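Local coordinates for putative sugar isomerase (Parabacteroides distasonis, PDB 3LMZ), which is a putative sugar isomerase of the xylose isomerase-like TIM-barrel family, whose exact substrate and reaction are not established, at residues C161-H166 with H189-T194; V185-I190 with M227-Y232. All coordinates share one frame; numbering follows the deposited sequence.

In the fold
Contacts 1 and 2 lie on the two edges of strand 185-193, which pairs in parallel with strand 158-163 in contact 1 and with strand 227-230 in contact 2. Both are buried, and their centres are about 8 Å apart. Contact 2 sits near the middle of the chain, about 3 Å from its centre. It is mostly backbone strand pairing, with apolar side chains on its outer face. Contact 1 lies further out, about 9 Å from that centre, where one strand turns into a helix. Its chemistry is more charged. H189 and I190 belong to both contacts, and a salt bridge from K191 to E231 joins their polar ends.

Contact 1 (C161-H166 with H189-T194); sequences CLDVGH and HIKDVT
D163 and K191 carry the main charged interaction between 161-166 and 189-194. K191 NZ forms a salt bridge to D163 OD2 at 2.7 Å, on the syn lone pair of that oxygen. The two side chains cross at about a right angle. The lysine chain bends at chi3 (67°), which swings CE and NZ across the carboxylate. D163 OD2 also bonds to H132 NE2, and K191 NZ makes further salt bridges to E231 and E233. NZ is thus gripped by three carboxylates.

D163 is also the N-cap of helix 164-169. H166 N donates to D163 OD1 at 2.9 Å, almost straight but from above the carboxylate plane. One carboxylate thus caps the helix with OD1 and meets the lysine with OD2.

The backbones pair as parallel strands at D163 and H189. H189 N donates to L162 O at 3.0 Å. V164 N donates to H189 O at 3.2 Å and continues the ladder into the first residue of the helix.

The remaining contacts are packing. C161 SG sits over one face of the H189 ring, 3.6 Å from its centroid and offset toward the rim. This is a sulfur-aromatic contact. V164 CG2 lies 3.4 Å from K191 O. G165 CA touches K191 CG and V193 CG1, both at 3.8 Å.

H166 NE2 bonds to a bound citrate, probably from the crystallisation liquor, which may mark a pocket. The contact joins neighbouring barrel strands 158-163 and 185-193 where the first passes into helix 164-169. V193 packs on L168 and R169 of that helix, while C161 reaches A130 and H132 on strand 128-132.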
loop_
_atom_site.group_PDB
_atom_site.type_symbol
_atom_site.label_atom_id
_atom_site.label_comp_id
_atom_site.label_asym_id
_atom_site.label_seq_id
_atom_site.Cartn_x
_atom_site.Cartn_y
_atom_site.Cartn_z
ATOM N N CYS A 161 -11.407 -18.422 13.277
ATOM C CA CYS A 161 -10.936 -17.383 12.353
ATOM C C CYS A 161 -10.303 -16.364 13.296
ATOM O O CYS A 161 -10.988 -15.618 14.036
ATOM C CB CYS A 161 -12.102 -16.786 11.525
ATOM S SG CYS A 161 -11.462 -15.388 10.625
ATOM N N LEU A 162 -8.971 -16.436 13.333
ATOM C CA LEU A 162 -8.204 -15.581 14.244
ATOM C C LEU A 162 -8.262 -14.185 13.663
ATOM O O LEU A 162 -7.610 -13.874 12.671
ATOM C CB LEU A 162 -6.750 -16.013 14.425
ATOM C CG LEU A 162 -5.865 -15.057 15.210
ATOM C CD1 LEU A 162 -6.365 -14.852 16.601
ATOM C CD2 LEU A 162 -4.453 -15.575 15.158
ATOM N N ASP A 163 -8.988 -13.305 14.338
ATOM C CA ASP A 163 -9.101 -11.896 13.916
ATOM C C ASP A 163 -8.100 -11.135 14.789
ATOM O O ASP A 163 -8.299 -10.901 15.980
ATOM C CB ASP A 163 -10.538 -11.406 14.104
ATOM C CG ASP A 163 -10.766 -9.996 13.544
ATOM O OD1 ASP A 163 -9.924 -9.116 13.878
ATOM O OD2 ASP A 163 -11.762 -9.872 12.748
ATOM N N VAL A 164 -7.038 -10.680 14.171
ATOM C CA VAL A 164 -5.941 -10.139 14.935
ATOM C C VAL A 164 -6.343 -8.801 15.572
ATOM O O VAL A 164 -5.912 -8.481 16.682
ATOM C CB VAL A 164 -4.701 -10.011 14.075
ATOM C CG1 VAL A 164 -4.323 -11.406 13.514
ATOM C CG2 VAL A 164 -4.789 -8.929 12.920
ATOM N N GLY A 165 -7.208 -8.045 14.877
ATOM C CA GLY A 165 -7.621 -6.747 15.361
ATOM C C GLY A 165 -8.550 -6.858 16.537
ATOM O O GLY A 165 -8.383 -6.192 17.578
ATOM N N HIS A 166 -9.581 -7.684 16.402
ATOM C CA HIS A 166 -10.488 -7.894 17.527
ATOM C C HIS A 166 -9.807 -8.545 18.737
ATOM O O HIS A 166 -10.114 -8.189 19.885
ATOM C CB HIS A 166 -11.703 -8.705 17.108
ATOM C CG HIS A 166 -12.614 -7.949 16.215
ATOM N ND1 HIS A 166 -12.865 -6.596 16.397
ATOM C CD2 HIS A 166 -13.356 -8.340 15.149
ATOM C CE1 HIS A 166 -13.726 -6.196 15.475
ATOM N NE2 HIS A 166 -14.026 -7.226 14.700
ATOM N N HIS A 189 -8.396 -13.147 9.826
ATOM C CA HIS A 189 -8.650 -11.788 9.323
ATOM C C HIS A 189 -7.494 -10.923 9.795
ATOM O O HIS A 189 -7.284 -10.726 11.021
ATOM C CB HIS A 189 -10.012 -11.268 9.818
ATOM C CG HIS A 189 -11.179 -11.946 9.170
ATOM N ND1 HIS A 189 -12.488 -11.567 9.384
ATOM C CD2 HIS A 189 -11.216 -12.927 8.235
ATOM C CE1 HIS A 189 -13.283 -12.323 8.633
ATOM N NE2 HIS A 189 -12.541 -13.152 7.922
ATOM N N ILE A 190 -6.830 -10.305 8.816
ATOM C CA ILE A 190 -5.801 -9.288 9.053
ATOM C C ILE A 190 -6.459 -7.936 8.952
ATOM O O ILE A 190 -7.381 -7.740 8.146
ATOM C CB ILE A 190 -4.562 -9.438 8.131
ATOM C CG1 ILE A 190 -4.948 -9.456 6.653
ATOM C CG2 ILE A 190 -3.794 -10.741 8.492
ATOM C CD1 ILE A 190 -3.772 -9.269 5.750
ATOM N N LYS A 191 -6.034 -7.030 9.829
ATOM C CA LYS A 191 -6.536 -5.658 9.934
ATOM C C LYS A 191 -5.651 -5.020 11.000
ATOM O O LYS A 191 -4.883 -5.730 11.702
ATOM C CB LYS A 191 -8.022 -5.616 10.375
ATOM C CG LYS A 191 -8.286 -6.384 11.683
ATOM C CD LYS A 191 -9.760 -6.391 12.091
ATOM C CE LYS A 191 -10.613 -7.173 11.126
ATOM N NZ LYS A 191 -12.021 -7.385 11.724
ATOM N N ASP A 192 -5.721 -3.702 11.052
ATOM C CA ASP A 192 -5.012 -2.978 12.067
ATOM C C ASP A 192 -5.954 -2.120 12.912
ATOM O O ASP A 192 -7.034 -1.755 12.468
ATOM C CB ASP A 192 -3.927 -2.095 11.434
ATOM C CG ASP A 192 -2.655 -1.930 12.306
ATOM O OD1 ASP A 192 -2.699 -2.239 13.545
ATOM O OD2 ASP A 192 -1.616 -1.385 11.730
ATOM N N VAL A 193 -5.539 -1.785 14.111
ATOM C CA VAL A 193 -6.339 -1.047 15.104
ATOM C C VAL A 193 -5.477 -0.003 15.800
ATOM O O VAL A 193 -4.265 -0.184 15.948
ATOM C CB VAL A 193 -6.987 -2.066 16.134
ATOM C CG1 VAL A 193 -8.036 -2.937 15.390
ATOM C CG2 VAL A 193 -5.914 -2.887 16.906
ATOM N N THR A 194 -6.121 1.030 16.376
ATOM C CA THR A 194 -5.394 2.176 16.950
ATOM C C THR A 194 -5.042 1.969 18.437
ATOM O O THR A 194 -4.241 2.706 18.981
ATOM C CB THR A 194 -6.188 3.465 16.799
ATOM O OG1 THR A 194 -7.429 3.324 17.517
ATOM C CG2 THR A 194 -6.506 3.745 15.310
#

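Contact 2 (V185-I190 with M227-Y232); sequences VFDMHI and MCSLEY
Two neighbouring parallel strands of the TIM barrel, 185-190 and 227-230, pair here, their short axes 33° apart. S229 N donates to M188 O at 2.9 Å. S229 O then accepts from I190 N, also at 2.9 Å. I190 O takes E231 N at 3.1 Å, just past the end of the second strand. The H189 CA hydrogen also points at S229 O.

On the face of M188, I190, C228 and L230, the contacts are apolar. The chain of selenomethionine M188 runs straight out to SE (chi2 -179°). I190 CG1 packs on L230 CB at 4.2 Å. Helices 212-221 and 240-256 cover this side, through L215 and M219 and through F250 and I247.

The face of D187, H189 and S229 is polar. H189 ND1 makes a weak bond to E231 OE1 at 2.9 Å. OE1 lies at the ring edge, and the carboxylate plane is turned 78° from the ring. E231 OE1 also forms a salt bridge with K191, and OE2 hydrogen-bonds a bound citrate, probably from the crystallisation liquor. At the start of the strands, one water donates to F186 O and D187 OD1 and accepts from M227 N. Y78 OH bonds to D187 OD1 and S229 OG.

The two faces thus differ in chemistry: apolar packing toward the helices, and buried polar groups, of which E231 reaches the citrate, consistent with a ligand pocket.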
loop_
_atom_site.group_PDB
_atom_site.type_symbol
_atom_site.label_atom_id
_atom_site.label_comp_id
_atom_site.label_asym_id
_atom_site.label_seq_id
_atom_site.Cartn_x
_atom_site.Cartn_y
_atom_site.Cartn_z
ATOM N N VAL A 185 -6.377 -22.849 14.391
ATOM C CA VAL A 185 -6.567 -21.610 13.622
ATOM C C VAL A 185 -6.683 -22.008 12.140
ATOM O O VAL A 185 -5.701 -22.461 11.507
ATOM C CB VAL A 185 -5.409 -20.609 13.814
ATOM C CG1 VAL A 185 -5.560 -19.375 12.906
ATOM C CG2 VAL A 185 -5.293 -20.190 15.321
ATOM N N PHE A 186 -7.897 -21.859 11.590
ATOM C CA PHE A 186 -8.169 -22.340 10.235
ATOM C C PHE A 186 -8.341 -21.229 9.227
ATOM O O PHE A 186 -8.444 -21.476 8.028
ATOM C CB PHE A 186 -9.354 -23.339 10.249
ATOM C CG PHE A 186 -9.081 -24.565 11.096
ATOM C CD1 PHE A 186 -7.855 -25.237 11.026
ATOM C CD2 PHE A 186 -10.014 -25.012 12.019
ATOM C CE1 PHE A 186 -7.596 -26.344 11.807
ATOM C CE2 PHE A 186 -9.734 -26.094 12.804
ATOM C CZ PHE A 186 -8.534 -26.752 12.695
ATOM N N ASP A 187 -8.447 -20.011 9.734
ATOM C CA ASP A 187 -8.576 -18.812 8.886
ATOM C C ASP A 187 -8.103 -17.637 9.713
ATOM O O ASP A 187 -7.957 -17.722 10.946
ATOM C CB ASP A 187 -10.027 -18.617 8.443
ATOM C CG ASP A 187 -10.216 -17.563 7.364
ATOM O OD1 ASP A 187 -9.610 -17.735 6.304
ATOM O OD2 ASP A 187 -11.084 -16.729 7.561
HETATM N N MSE A 188 -7.845 -16.508 9.049
HETATM C CA MSE A 188 -7.380 -15.345 9.769
HETATM C C MSE A 188 -7.915 -14.116 9.037
HETATM O O MSE A 188 -7.849 -14.059 7.811
HETATM C CB MSE A 188 -5.862 -15.265 9.746
HETATM C CG MSE A 188 -5.267 -14.271 10.716
HETATM SE SE MSE A 188 -3.308 -14.211 10.589
HETATM C CE MSE A 188 -3.123 -16.185 11.052
ATOM N N HIS A 189 -8.396 -13.147 9.826
ATOM C CA HIS A 189 -8.650 -11.788 9.323
ATOM C C HIS A 189 -7.494 -10.923 9.795
ATOM O O HIS A 189 -7.284 -10.726 11.021
ATOM C CB HIS A 189 -10.012 -11.268 9.818
ATOM C CG HIS A 189 -11.179 -11.946 9.170
ATOM N ND1 HIS A 189 -12.488 -11.567 9.384
ATOM C CD2 HIS A 189 -11.216 -12.927 8.235
ATOM C CE1 HIS A 189 -13.283 -12.323 8.633
ATOM N NE2 HIS A 189 -12.541 -13.152 7.922
ATOM N N ILE A 190 -6.830 -10.305 8.816
ATOM C CA ILE A 190 -5.801 -9.288 9.053
ATOM C C ILE A 190 -6.459 -7.936 8.952
ATOM O O ILE A 190 -7.381 -7.740 8.146
ATOM C CB ILE A 190 -4.562 -9.438 8.131
ATOM C CG1 ILE A 190 -4.948 -9.456 6.653
ATOM C CG2 ILE A 190 -3.794 -10.741 8.492
ATOM C CD1 ILE A 190 -3.772 -9.269 5.750
HETATM N N MSE A 227 -5.400 -18.852 4.962
HETATM C CA MSE A 227 -5.477 -17.551 4.339
HETATM C C MSE A 227 -5.427 -16.486 5.429
HETATM O O MSE A 227 -5.907 -16.633 6.532
HETATM C CB MSE A 227 -6.764 -17.321 3.547
HETATM C CG MSE A 227 -6.716 -17.864 2.127
HETATM SE SE MSE A 227 -6.331 -19.783 2.147
HETATM C CE MSE A 227 -6.482 -20.093 0.269
ATOM N N CYS A 228 -4.806 -15.369 5.036
ATOM C CA CYS A 228 -4.745 -14.129 5.813
ATOM C C CYS A 228 -5.563 -13.213 4.914
ATOM O O CYS A 228 -5.104 -12.827 3.840
ATOM C CB CYS A 228 -3.299 -13.614 5.918
ATOM S SG CYS A 228 -2.107 -14.624 6.761
ATOM N N SER A 229 -6.786 -12.928 5.359
ATOM C CA SER A 229 -7.811 -12.239 4.585
ATOM C C SER A 229 -8.056 -10.854 5.157
ATOM O O SER A 229 -8.369 -10.689 6.343
ATOM C CB SER A 229 -9.073 -13.073 4.583
ATOM O OG SER A 229 -8.819 -14.158 3.693
ATOM N N LEU A 230 -7.806 -9.832 4.339
ATOM C CA LEU A 230 -7.991 -8.479 4.803
ATOM C C LEU A 230 -9.435 -8.133 5.001
ATOM O O LEU A 230 -10.259 -8.274 4.110
ATOM C CB LEU A 230 -7.337 -7.451 3.830
ATOM C CG LEU A 230 -7.590 -5.975 4.137
ATOM C CD1 LEU A 230 -6.966 -5.552 5.441
ATOM C CD2 LEU A 230 -7.148 -5.055 2.952
ATOM N N GLU A 231 -9.758 -7.718 6.215
ATOM C CA GLU A 231 -11.104 -7.240 6.551
ATOM C C GLU A 231 -10.992 -5.785 6.959
ATOM O O GLU A 231 -10.677 -5.427 8.097
ATOM C CB GLU A 231 -11.750 -8.084 7.646
ATOM C CG GLU A 231 -13.204 -7.745 7.842
ATOM C CD GLU A 231 -13.922 -8.747 8.726
ATOM O OE1 GLU A 231 -13.489 -8.921 9.905
ATOM O OE2 GLU A 231 -14.912 -9.326 8.246
ATOM N N TYR A 232 -11.181 -4.927 5.972
ATOM C CA TYR A 232 -10.951 -3.483 6.111
ATOM C C TYR A 232 -12.224 -2.743 6.483
ATOM O O TYR A 232 -13.182 -2.731 5.700
ATOM C CB TYR A 232 -10.366 -2.868 4.823
ATOM C CG TYR A 232 -9.848 -1.493 5.037
ATOM C CD1 TYR A 232 -8.716 -1.314 5.780
ATOM C CD2 TYR A 232 -10.448 -0.402 4.490
ATOM C CE1 TYR A 232 -8.217 0.008 6.061
ATOM C CE2 TYR A 232 -9.940 0.911 4.700
ATOM C CZ TYR A 232 -8.862 1.096 5.524
ATOM O OH TYR A 232 -8.365 2.375 5.738
HETATM O O HOH W 1 -7.981 -19.994 5.759
#